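Local coordinates for UPF0130 protein PH1069 (Pyrococcus horikoshii, PDB 2IT2), which probably methylates the N-4 position of a precursor of wyosine derivatives at position 37 of tRNA(Phe), using S-adenosyl-L-methionine as the methyl donor, at residues 34-37 with 38-42; 61-64 with 65-68; 185-188 with 189-192. All blocks are in the same frame, centred on the assembly; numbering follows the deposited sequence.

How the interactions relate
Interactions 1 and 3 lie on the same side of the chain's centre, their own centres about 10 Å apart, one on helix 36-43 and its N-cap, the other on the long helix 167-194, and these helices pack together. Each is a short run of main-chain helix bonds with a buried leucine-bearing face and an outer face rich in lysine. They meet directly, through a salt bridge from Asp34 to Lys185 and through packing of Ile35 on Leu188. Interaction 2 is about 31 Å from interaction 1 and 30 Å from interaction 3, centre to centre, on the opposite side. There no main-chain bond links 61-64 to 65-68; a selenomethionine packs against a turn instead, beside exposed Pro64, His65 and Asp68.

Interaction 1. Residues 34-37 with 38-42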
# COMPACT_ATOMS: atom_id res chain seq x y z
N ASP B 34 -7.96 -15.64 -13.85
CA ASP B 34 -7.09 -16.24 -12.83
C ASP B 34 -7.76 -16.38 -11.47
O ASP B 34 -7.59 -17.40 -10.79
CB ASP B 34 -5.83 -15.39 -12.67
CG ASP B 34 -4.76 -16.07 -11.83
OD1 ASP B 34 -5.03 -16.42 -10.66
OD2 ASP B 34 -3.64 -16.26 -12.35
N ILE B 35 -8.53 -15.37 -11.07
CA ILE B 35 -9.18 -15.38 -9.76
C ILE B 35 -10.67 -15.66 -9.76
O ILE B 35 -11.32 -15.49 -8.73
CB ILE B 35 -8.95 -14.06 -9.02
CG1 ILE B 35 -9.51 -12.89 -9.83
CG2 ILE B 35 -7.47 -13.89 -8.72
CD1 ILE B 35 -9.38 -11.54 -9.15
N ILE B 36 -11.22 -16.07 -10.89
CA ILE B 36 -12.64 -16.37 -10.92
C ILE B 36 -12.98 -17.44 -9.88
O ILE B 36 -13.96 -17.30 -9.15
CB ILE B 36 -13.08 -16.79 -12.33
CG1 ILE B 36 -13.02 -15.57 -13.25
CG2 ILE B 36 -14.49 -17.37 -12.32
CD1 ILE B 36 -13.42 -15.86 -14.67
N PRO B 37 -12.19 -18.52 -9.79
CA PRO B 37 -12.50 -19.55 -8.79
C PRO B 37 -12.53 -19.00 -7.36
O PRO B 37 -13.40 -19.35 -6.57
CB PRO B 37 -11.39 -20.57 -8.99
CG PRO B 37 -11.11 -20.45 -10.46
CD PRO B 37 -11.10 -18.97 -10.68
N LEU B 38 -11.56 -18.13 -7.05
CA LEU B 38 -11.46 -17.52 -5.72
C LEU B 38 -12.67 -16.64 -5.44
O LEU B 38 -13.21 -16.67 -4.34
CB LEU B 38 -10.17 -16.70 -5.61
CG LEU B 38 -9.96 -15.84 -4.36
CD1 LEU B 38 -9.97 -16.70 -3.10
CD2 LEU B 38 -8.65 -15.10 -4.50
N LEU B 39 -13.08 -15.85 -6.42
CA LEU B 39 -14.24 -14.97 -6.22
C LEU B 39 -15.49 -15.80 -5.99
O LEU B 39 -16.30 -15.47 -5.12
CB LEU B 39 -14.46 -14.04 -7.41
CG LEU B 39 -13.32 -13.08 -7.72
CD1 LEU B 39 -13.69 -12.28 -8.95
CD2 LEU B 39 -13.06 -12.16 -6.55
N LYS B 40 -15.66 -16.87 -6.75
CA LYS B 40 -16.85 -17.69 -6.55
C LYS B 40 -16.81 -18.34 -5.18
O LYS B 40 -17.85 -18.47 -4.53
CB LYS B 40 -16.97 -18.76 -7.63
CG LYS B 40 -17.20 -18.18 -9.00
CD LYS B 40 -17.28 -19.28 -10.03
CE LYS B 40 -17.53 -18.73 -11.43
NZ LYS B 40 -17.56 -19.83 -12.44
N LYS B 41 -15.62 -18.73 -4.72
CA LYS B 41 -15.49 -19.35 -3.41
C LYS B 41 -15.82 -18.37 -2.28
O LYS B 41 -16.51 -18.74 -1.32
CB LYS B 41 -14.06 -19.89 -3.21
CG LYS B 41 -13.97 -21.00 -2.16
CD LYS B 41 -14.72 -22.24 -2.62
CE LYS B 41 -14.60 -23.38 -1.63
NZ LYS B 41 -15.15 -23.01 -0.30
N ILE B 42 -15.35 -17.14 -2.37
CA ILE B 42 -15.63 -16.18 -1.31
C ILE B 42 -17.13 -15.93 -1.23
O ILE B 42 -17.69 -15.90 -0.14
CB ILE B 42 -14.90 -14.83 -1.55
CG1 ILE B 42 -13.38 -15.05 -1.44
CG2 ILE B 42 -15.38 -13.78 -0.55
CD1 ILE B 42 -12.55 -13.85 -1.90
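Ile35 O accepts the N-H of Leu39 at 2.9 Å, the first of three i to i+4 bonds that open helix 36-43, with Ile35 itself at the N-cap position. The next, from Lys40 N to Ile36 O, measures 3.0 Å and is slightly straighter (165° at the hydrogen). In the third, Lys41 N reaches Pro37 O at 3.0 Å; this donor is tilted 24° from the carbonyl plane. Pro37 lies in the first turn, where its lack of an N-H costs the helix no bond.

Among the side chains, the outer pair is Ile36 and Lys40, which run side by side and point the same way. The branch that touches is CG2 of Ile36, which approaches Lys40 CE to 3.4 Å, tighter than usual for two carbons. Lys40 gets there with CG beside its own backbone N (chi1 -65°) and every later torsion extended, which carries the methylenes past Ile36 O and along the branch. The inner contacts are looser: Ile35 CG1 and Leu39 CD1 are 4.3 Å apart, and the CB atoms of Ile35 and Leu38 stand 4.5 Å from each other. Leu39 CG also lies 3.3 Å from Ile35 O, so this leucine flanks the carbonyl that its own N-H grips.

Charged ends face outward or go to other parts of the chain. Asp34 OD2 forms a salt bridge with Lys185 NZ, and Lys41 NZ makes a weak hydrogen bond to Asn196 OD1.

The short helix is thus two-sided. Leu38 packs on Leu188 and Glu192 of helix 167-194 and also touches Leu108 of strand 98-112, as does Ile35. Leu39 and Ile42 rest on Thr50 of strand 48-63, with Ile42 reaching Val110 as well.

Interaction 2. Residues 61-64 with 65-68; sequences MEMP and HFGD
Met63, a selenomethionine, lays its side chain against the type II turn formed by His65 to Asp68 at the end of a long strand. Its CG sits between the backbone N and the carbonyl carbon (chi1 58°), and the chain runs extended through chi2. This sends CG and SE past the carbonyl of His65, with SE 3.5 Å from His65 O and 3.7 Å from Gly67 N. A bend at chi3 then turns the terminal CE toward Phe66, which it meets obliquely, 3.7 Å from CD1, the two side chains lying alongside and pointing the same way.

The turn is closed by Asp68 N donating to His65 O at 3.1 Å. Gly67 holds the third position of the turn with a positive phi (92°), a backbone shape that by itself calls for glycine, the carbonyl O of Phe66 leaving no room for a CB.

On the outer side, Pro64 and Asp68 cross at about a right angle. Asp68 OD2 comes to 3.4 Å from Pro64 CG, a van der Waals touch of carboxylate on ring. His65 turns one face of its imidazole over Pro64 O, with CG 3.1 Å from that oxygen; no hydrogen bond results.

The strand before the turn, 48-63, lies between two antiparallel partners, 73-78 and 98-112. Met61 and Met63 make backbone bonds to Trp100 and Gln98, and Glu62 to Lys73. Met63 packs on Trp100, whose ring also meets that of Phe66 at about 45°, while Phe66 touches Arg152 of the second subunit.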
# COMPACT_ATOMS: atom_id res chain seq x y z
N MSE B 61 3.79 1.85 -18.87
CA MSE B 61 2.93 3.00 -19.06
C MSE B 61 3.66 4.33 -18.94
O MSE B 61 4.72 4.42 -18.33
CB MSE B 61 1.77 2.94 -18.05
CG MSE B 61 2.19 2.82 -16.60
SE MSE B 61 2.62 4.51 -15.79
CE MSE B 61 0.95 4.93 -14.93
N GLU B 62 3.10 5.35 -19.58
CA GLU B 62 3.70 6.67 -19.53
C GLU B 62 2.78 7.65 -18.80
O GLU B 62 1.57 7.64 -18.98
CB GLU B 62 4.02 7.20 -20.93
CG GLU B 62 2.89 7.15 -21.93
CD GLU B 62 3.28 7.75 -23.28
OE1 GLU B 62 4.37 7.41 -23.80
OE2 GLU B 62 2.50 8.56 -23.82
N MSE B 63 3.39 8.47 -17.96
CA MSE B 63 2.64 9.46 -17.19
C MSE B 63 3.52 10.69 -17.00
O MSE B 63 4.74 10.60 -17.05
CB MSE B 63 2.22 8.87 -15.84
CG MSE B 63 3.37 8.38 -14.96
SE MSE B 63 2.72 7.45 -13.39
CE MSE B 63 4.09 6.11 -13.21
N PRO B 64 2.90 11.87 -16.77
CA PRO B 64 3.66 13.10 -16.58
C PRO B 64 4.68 13.02 -15.45
O PRO B 64 5.84 13.39 -15.61
CB PRO B 64 2.57 14.14 -16.30
CG PRO B 64 1.50 13.33 -15.64
CD PRO B 64 1.47 12.08 -16.49
N HIS B 65 4.23 12.52 -14.30
CA HIS B 65 5.08 12.36 -13.13
C HIS B 65 4.66 11.10 -12.38
O HIS B 65 3.49 10.72 -12.38
CB HIS B 65 4.96 13.57 -12.21
CG HIS B 65 5.35 14.86 -12.87
ND1 HIS B 65 4.59 15.44 -13.86
CD2 HIS B 65 6.43 15.65 -12.70
CE1 HIS B 65 5.19 16.55 -14.27
NE2 HIS B 65 6.30 16.70 -13.59
N PHE B 66 5.63 10.45 -11.74
CA PHE B 66 5.35 9.22 -11.00
C PHE B 66 4.25 9.42 -9.97
O PHE B 66 4.22 10.44 -9.28
CB PHE B 66 6.63 8.74 -10.31
CG PHE B 66 6.46 7.44 -9.58
CD1 PHE B 66 6.35 6.24 -10.27
CD2 PHE B 66 6.41 7.42 -8.19
CE1 PHE B 66 6.17 5.03 -9.59
CE2 PHE B 66 6.23 6.23 -7.51
CZ PHE B 66 6.12 5.03 -8.20
N GLY B 67 3.35 8.45 -9.86
CA GLY B 67 2.27 8.55 -8.90
C GLY B 67 1.01 9.18 -9.47
O GLY B 67 -0.08 9.04 -8.90
N ASP B 68 1.14 9.86 -10.60
CA ASP B 68 0.01 10.52 -11.23
C ASP B 68 -0.70 9.60 -12.22
O ASP B 68 -0.70 9.84 -13.43
CB ASP B 68 0.48 11.78 -11.96
CG ASP B 68 -0.66 12.70 -12.34
OD1 ASP B 68 -1.82 12.32 -12.12
OD2 ASP B 68 -0.39 13.81 -12.86

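Interaction 3. Residues 185-188 with 189-192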
# COMPACT_ATOMS: atom_id res chain seq x y z
N LYS B 185 0.30 -15.19 -7.90
CA LYS B 185 -0.57 -16.29 -8.30
C LYS B 185 -0.59 -17.42 -7.28
O LYS B 185 -1.62 -18.05 -7.05
CB LYS B 185 -0.14 -16.86 -9.65
CG LYS B 185 -0.07 -15.83 -10.78
CD LYS B 185 -1.37 -15.06 -10.92
CE LYS B 185 -1.32 -14.15 -12.13
NZ LYS B 185 -2.59 -13.39 -12.32
N GLU B 186 0.57 -17.67 -6.67
CA GLU B 186 0.70 -18.72 -5.66
C GLU B 186 -0.11 -18.34 -4.42
O GLU B 186 -0.80 -19.18 -3.86
CB GLU B 186 2.15 -18.89 -5.25
CG GLU B 186 3.06 -19.43 -6.31
CD GLU B 186 4.51 -19.09 -6.03
OE1 GLU B 186 4.91 -19.17 -4.85
OE2 GLU B 186 5.25 -18.74 -6.97
N LYS B 187 -0.00 -17.08 -4.01
CA LYS B 187 -0.73 -16.60 -2.84
C LYS B 187 -2.24 -16.61 -3.05
O LYS B 187 -3.00 -16.89 -2.12
CB LYS B 187 -0.26 -15.18 -2.48
CG LYS B 187 1.17 -15.14 -1.96
CD LYS B 187 1.60 -13.74 -1.58
CE LYS B 187 2.99 -13.78 -0.95
NZ LYS B 187 3.42 -12.41 -0.57
N LEU B 188 -2.69 -16.32 -4.27
CA LEU B 188 -4.12 -16.34 -4.52
C LEU B 188 -4.66 -17.76 -4.42
O LEU B 188 -5.74 -17.98 -3.87
CB LEU B 188 -4.43 -15.74 -5.91
CG LEU B 188 -4.24 -14.22 -6.04
CD1 LEU B 188 -4.19 -13.83 -7.52
CD2 LEU B 188 -5.36 -13.49 -5.32
N LYS B 189 -3.91 -18.73 -4.93
CA LYS B 189 -4.33 -20.12 -4.86
C LYS B 189 -4.32 -20.58 -3.40
O LYS B 189 -5.21 -21.33 -2.98
CB LYS B 189 -3.42 -21.01 -5.70
CG LYS B 189 -3.59 -20.81 -7.19
CD LYS B 189 -2.76 -21.80 -7.96
CE LYS B 189 -2.99 -21.66 -9.45
NZ LYS B 189 -2.53 -20.34 -9.95
N ARG B 190 -3.33 -20.14 -2.62
CA ARG B 190 -3.27 -20.51 -1.21
C ARG B 190 -4.51 -19.99 -0.47
O ARG B 190 -5.13 -20.72 0.31
CB ARG B 190 -2.00 -19.94 -0.56
CG ARG B 190 -0.75 -20.74 -0.84
CD ARG B 190 0.49 -19.97 -0.38
NE ARG B 190 0.42 -19.55 1.02
CZ ARG B 190 1.30 -18.72 1.58
NH1 ARG B 190 2.29 -18.22 0.86
NH2 ARG B 190 1.18 -18.39 2.86
N LEU B 191 -4.86 -18.73 -0.70
CA LEU B 191 -6.03 -18.13 -0.08
C LEU B 191 -7.31 -18.89 -0.43
O LEU B 191 -8.16 -19.13 0.43
CB LEU B 191 -6.15 -16.66 -0.52
CG LEU B 191 -7.35 -15.86 0.03
CD1 LEU B 191 -7.32 -15.88 1.56
CD2 LEU B 191 -7.30 -14.43 -0.49
N GLU B 192 -7.45 -19.25 -1.71
CA GLU B 192 -8.63 -19.97 -2.18
C GLU B 192 -8.78 -21.28 -1.44
O GLU B 192 -9.89 -21.67 -1.08
CB GLU B 192 -8.53 -20.26 -3.68
CG GLU B 192 -9.80 -20.89 -4.27
CD GLU B 192 -9.67 -21.17 -5.76
OE1 GLU B 192 -9.18 -20.27 -6.49
OE2 GLU B 192 -10.05 -22.27 -6.22
O HOH W 1 -7.11 -18.64 -6.15
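Leu188 O and the Glu192 backbone N are joined by a 3.0 Å hydrogen bond, one of four successive i to i+4 bonds in the alpha helix 167-194, the long C-terminal helix of this TYW3-family protein. Arg190 N to Glu186 O and Leu191 N to Lys187 O are equally short, the latter the straightest at 165°. Lys189 N to Lys185 O is the longest at 3.2 Å, its donor tilted 31° from the carbonyl plane.

Two lysines find their polar partners off this helix. Lys185 NZ bonds the carbonyls of His79 and Ser55, and with Asp34 OD2 as the third, three oxygens gather round one ammonium. Lys187 NZ bonds Gly129 O and Ser149 OG. Glu186 and Arg190 carry opposite charges one turn apart, yet their charged atoms do not meet, OE1 and NH1 being 6.4 Å apart.

Aliphatic stems lie along the carbonyls of the preceding turn. Lys189 CG sits 3.4 Å from Lys185 O, and the bend at chi4 folds the ammonium back toward that turn. Arg190 CG lies equally close to Glu186 O, and its guanidinium stands obliquely to Lys187 CG.

The buried face is carried by two leucines. Leu188 packs on Phe130 and on Pro106 of strand 98-112, whereas Leu191 meets Leu108 and Cys128. Glu192 borders this face, touching Pro37 with an extended chain whose CG lies anti to the backbone N (chi1 -174°). That course carries the carboxylate out to the start of helix 36-43, and a water spans the way back: it donates to Glu192 OE1 at 2.7 Å and makes a weak hydrogen bond to Leu188 O at 2.7 Å.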